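Local coordinates for trichothecene 15-O-acetyltransferase TRI3 (PDB 3FOT), which transfers an acetyl group to the 15-hydroxyl of trichothecene intermediates during mycotoxin biosynthesis in Fusarium sporotrichioides, at residues A[48-54]-A[141-145]. Sequence-based numbering, arbitrary orientation.
Sequences RALYDLY and MEEGR
A49 and Y54 meet R145 and E142 where the chain leaves helix 43-46 in a Schellman motif, makes a type I turn from A49 to D52 and enters strand 53-61. This strand belongs to a six-stranded mixed sheet of this BAHD-superfamily acyltransferase; residues 141-145 are a late part of helix 134-147. The backbones stay well apart, their nearest CA atoms being those of R48 and R145 at 8.0 Å, so side chains bridge the gap. A49 is the C-prime residue of the Schellman motif, with positive phi (60°), and its small methyl sits over the centre of one face of the R145 guanidinium, CB 3.4 Å from CZ. R145 extends with CG anti to the backbone N (chi1 -170°), then bends at chi3, which turns the guanidinium side-on to E142 one helical turn earlier. In this salt bridge R145 NE reaches E142 OE1 at 3.1 Å and R145 NH2 reaches E142 OE2 at 3.2 Å; both oxygens lie near the guanidinium plane but are approached from above the carboxylate plane. E142 OE2 accepts the Y54 hydroxyl through its anti lone pair, the ring standing almost perpendicular to the carboxylate (89°). Y54, R145 NH2 and N470 all donate to this buried oxygen, with R145 NE adding a weak bond, and together probably stabilise its negative charge. Y54 suits the site by pairing a polar tip with a ring stacked on H183 and set edge-to-face with W138. The unbranched side chain of M141, bent at chi3, brings its methyl to the ring's edge, CE 4.1 Å from Y54 CE1, while the Y54 OH proton points to E142 OE2 across 2.7 Å.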
loop_
_atom_site.group_PDB
_atom_site.type_symbol
_atom_site.label_atom_id
_atom_site.label_comp_id
_atom_site.label_asym_id
_atom_site.label_seq_id
_atom_site.Cartn_x
_atom_site.Cartn_y
_atom_site.Cartn_z
ATOM N N ARG A 48 -17.298 -3.378 2.171
ATOM C CA ARG A 48 -17.391 -3.310 0.724
ATOM C C ARG A 48 -16.006 -3.351 0.082
ATOM O O ARG A 48 -15.876 -3.115 -1.112
ATOM C CB ARG A 48 -18.088 -2.037 0.304
ATOM C CG ARG A 48 -19.592 -2.054 0.518
ATOM C CD ARG A 48 -20.191 -0.787 -0.101
ATOM N NE ARG A 48 -19.930 0.394 0.724
ATOM C CZ ARG A 48 -19.841 1.646 0.268
ATOM N NH1 ARG A 48 -19.959 1.903 -1.035
ATOM N NH2 ARG A 48 -19.620 2.637 1.129
ATOM N N ALA A 49 -14.992 -3.663 0.893
ATOM C CA ALA A 49 -13.607 -3.806 0.422
ATOM C C ALA A 49 -13.061 -2.535 -0.220
ATOM O O ALA A 49 -12.211 -2.609 -1.114
ATOM C CB ALA A 49 -13.502 -4.984 -0.572
ATOM N N LEU A 50 -13.531 -1.373 0.249
ATOM C CA LEU A 50 -13.267 -0.117 -0.441
ATOM C C LEU A 50 -11.799 0.279 -0.431
ATOM O O LEU A 50 -11.388 0.983 -1.333
ATOM C CB LEU A 50 -14.133 1.038 0.082
ATOM C CG LEU A 50 -15.655 0.940 -0.149
ATOM C CD1 LEU A 50 -16.271 2.315 0.073
ATOM C CD2 LEU A 50 -15.968 0.384 -1.531
ATOM N N TYR A 51 -11.033 -0.149 0.571
ATOM C CA TYR A 51 -9.578 0.150 0.608
ATOM C C TYR A 51 -8.665 -1.091 0.519
ATOM O O TYR A 51 -7.505 -1.017 0.920
ATOM C CB TYR A 51 -9.184 0.896 1.895
ATOM C CG TYR A 51 -9.780 2.276 2.072
ATOM C CD1 TYR A 51 -9.095 3.403 1.638
ATOM C CD2 TYR A 51 -11.012 2.448 2.695
ATOM C CE1 TYR A 51 -9.627 4.686 1.821
ATOM C CE2 TYR A 51 -11.552 3.714 2.888
ATOM C CZ TYR A 51 -10.856 4.828 2.441
ATOM O OH TYR A 51 -11.384 6.101 2.600
ATOM N N ASP A 52 -9.181 -2.206 0.011
ATOM C CA ASP A 52 -8.437 -3.476 0.022
ATOM C C ASP A 52 -7.119 -3.321 -0.754
ATOM O O ASP A 52 -7.063 -2.600 -1.765
ATOM C CB ASP A 52 -9.264 -4.606 -0.608
ATOM C CG ASP A 52 -10.220 -5.286 0.376
ATOM O OD1 ASP A 52 -10.569 -4.702 1.435
ATOM O OD2 ASP A 52 -10.642 -6.433 0.088
ATOM N N LEU A 53 -6.089 -4.008 -0.271
ATOM C CA LEU A 53 -4.762 -4.026 -0.897
ATOM C C LEU A 53 -4.643 -5.247 -1.776
ATOM O O LEU A 53 -5.068 -6.334 -1.382
ATOM C CB LEU A 53 -3.670 -4.150 0.177
ATOM C CG LEU A 53 -3.649 -3.187 1.353
ATOM C CD1 LEU A 53 -2.658 -3.683 2.395
ATOM C CD2 LEU A 53 -3.256 -1.852 0.799
ATOM N N TYR A 54 -4.084 -5.078 -2.971
ATOM C CA TYR A 54 -3.713 -6.230 -3.786
ATOM C C TYR A 54 -2.284 -6.035 -4.257
ATOM O O TYR A 54 -1.893 -4.921 -4.641
ATOM C CB TYR A 54 -4.579 -6.337 -5.026
ATOM C CG TYR A 54 -6.033 -6.650 -4.802
ATOM C CD1 TYR A 54 -6.505 -7.946 -5.008
ATOM C CD2 TYR A 54 -6.941 -5.653 -4.430
ATOM C CE1 TYR A 54 -7.844 -8.256 -4.861
ATOM C CE2 TYR A 54 -8.305 -5.955 -4.275
ATOM C CZ TYR A 54 -8.736 -7.262 -4.491
ATOM O OH TYR A 54 -10.048 -7.636 -4.393
ATOM N N MET A 141 -12.500 -10.157 -9.561
ATOM C CA MET A 141 -12.899 -10.212 -8.171
ATOM C C MET A 141 -13.674 -8.958 -7.777
ATOM O O MET A 141 -14.698 -9.027 -7.064
ATOM C CB MET A 141 -11.669 -10.402 -7.274
ATOM C CG MET A 141 -11.101 -11.796 -7.343
ATOM S SD MET A 141 -9.541 -11.877 -6.393
ATOM C CE MET A 141 -10.115 -11.643 -4.723
ATOM N N GLU A 142 -13.223 -7.824 -8.287
ATOM C CA GLU A 142 -13.913 -6.572 -7.997
ATOM C C GLU A 142 -15.264 -6.503 -8.699
ATOM O O GLU A 142 -16.248 -6.059 -8.100
ATOM C CB GLU A 142 -13.017 -5.385 -8.314
ATOM C CG GLU A 142 -11.876 -5.269 -7.306
ATOM C CD GLU A 142 -12.377 -5.118 -5.867
ATOM O OE1 GLU A 142 -13.418 -4.450 -5.643
ATOM O OE2 GLU A 142 -11.756 -5.684 -4.951
ATOM N N GLU A 143 -15.321 -6.983 -9.935
ATOM C CA GLU A 143 -16.613 -7.102 -10.644
ATOM C C GLU A 143 -17.558 -8.079 -9.913
ATOM O O GLU A 143 -18.740 -7.764 -9.684
ATOM C CB GLU A 143 -16.394 -7.488 -12.114
ATOM C CG GLU A 143 -15.718 -6.385 -12.938
ATOM C CD GLU A 143 -15.020 -6.878 -14.211
ATOM O OE1 GLU A 143 -15.270 -8.039 -14.638
ATOM O OE2 GLU A 143 -14.209 -6.094 -14.784
ATOM N N GLY A 144 -17.022 -9.236 -9.518
ATOM C CA GLY A 144 -17.772 -10.256 -8.776
ATOM C C GLY A 144 -18.321 -9.807 -7.426
ATOM O O GLY A 144 -19.448 -10.169 -7.069
ATOM N N ARG A 145 -17.515 -9.029 -6.695
ATOM C CA ARG A 145 -17.830 -8.411 -5.375
ATOM C C ARG A 145 -19.310 -8.109 -5.170
ATOM O O ARG A 145 -19.884 -8.401 -4.138
ATOM C CB ARG A 145 -16.970 -7.164 -5.123
ATOM C CG ARG A 145 -17.085 -6.634 -3.697
ATOM C CD ARG A 145 -15.937 -5.673 -3.335
ATOM N NE ARG A 145 -14.629 -6.310 -3.509
ATOM C CZ ARG A 145 -14.221 -7.376 -2.826
ATOM N NH1 ARG A 145 -15.036 -7.936 -1.920
ATOM N NH2 ARG A 145 -13.021 -7.888 -3.062
HETATM O O HOH W 1 -14.112 -2.324 -3.813
#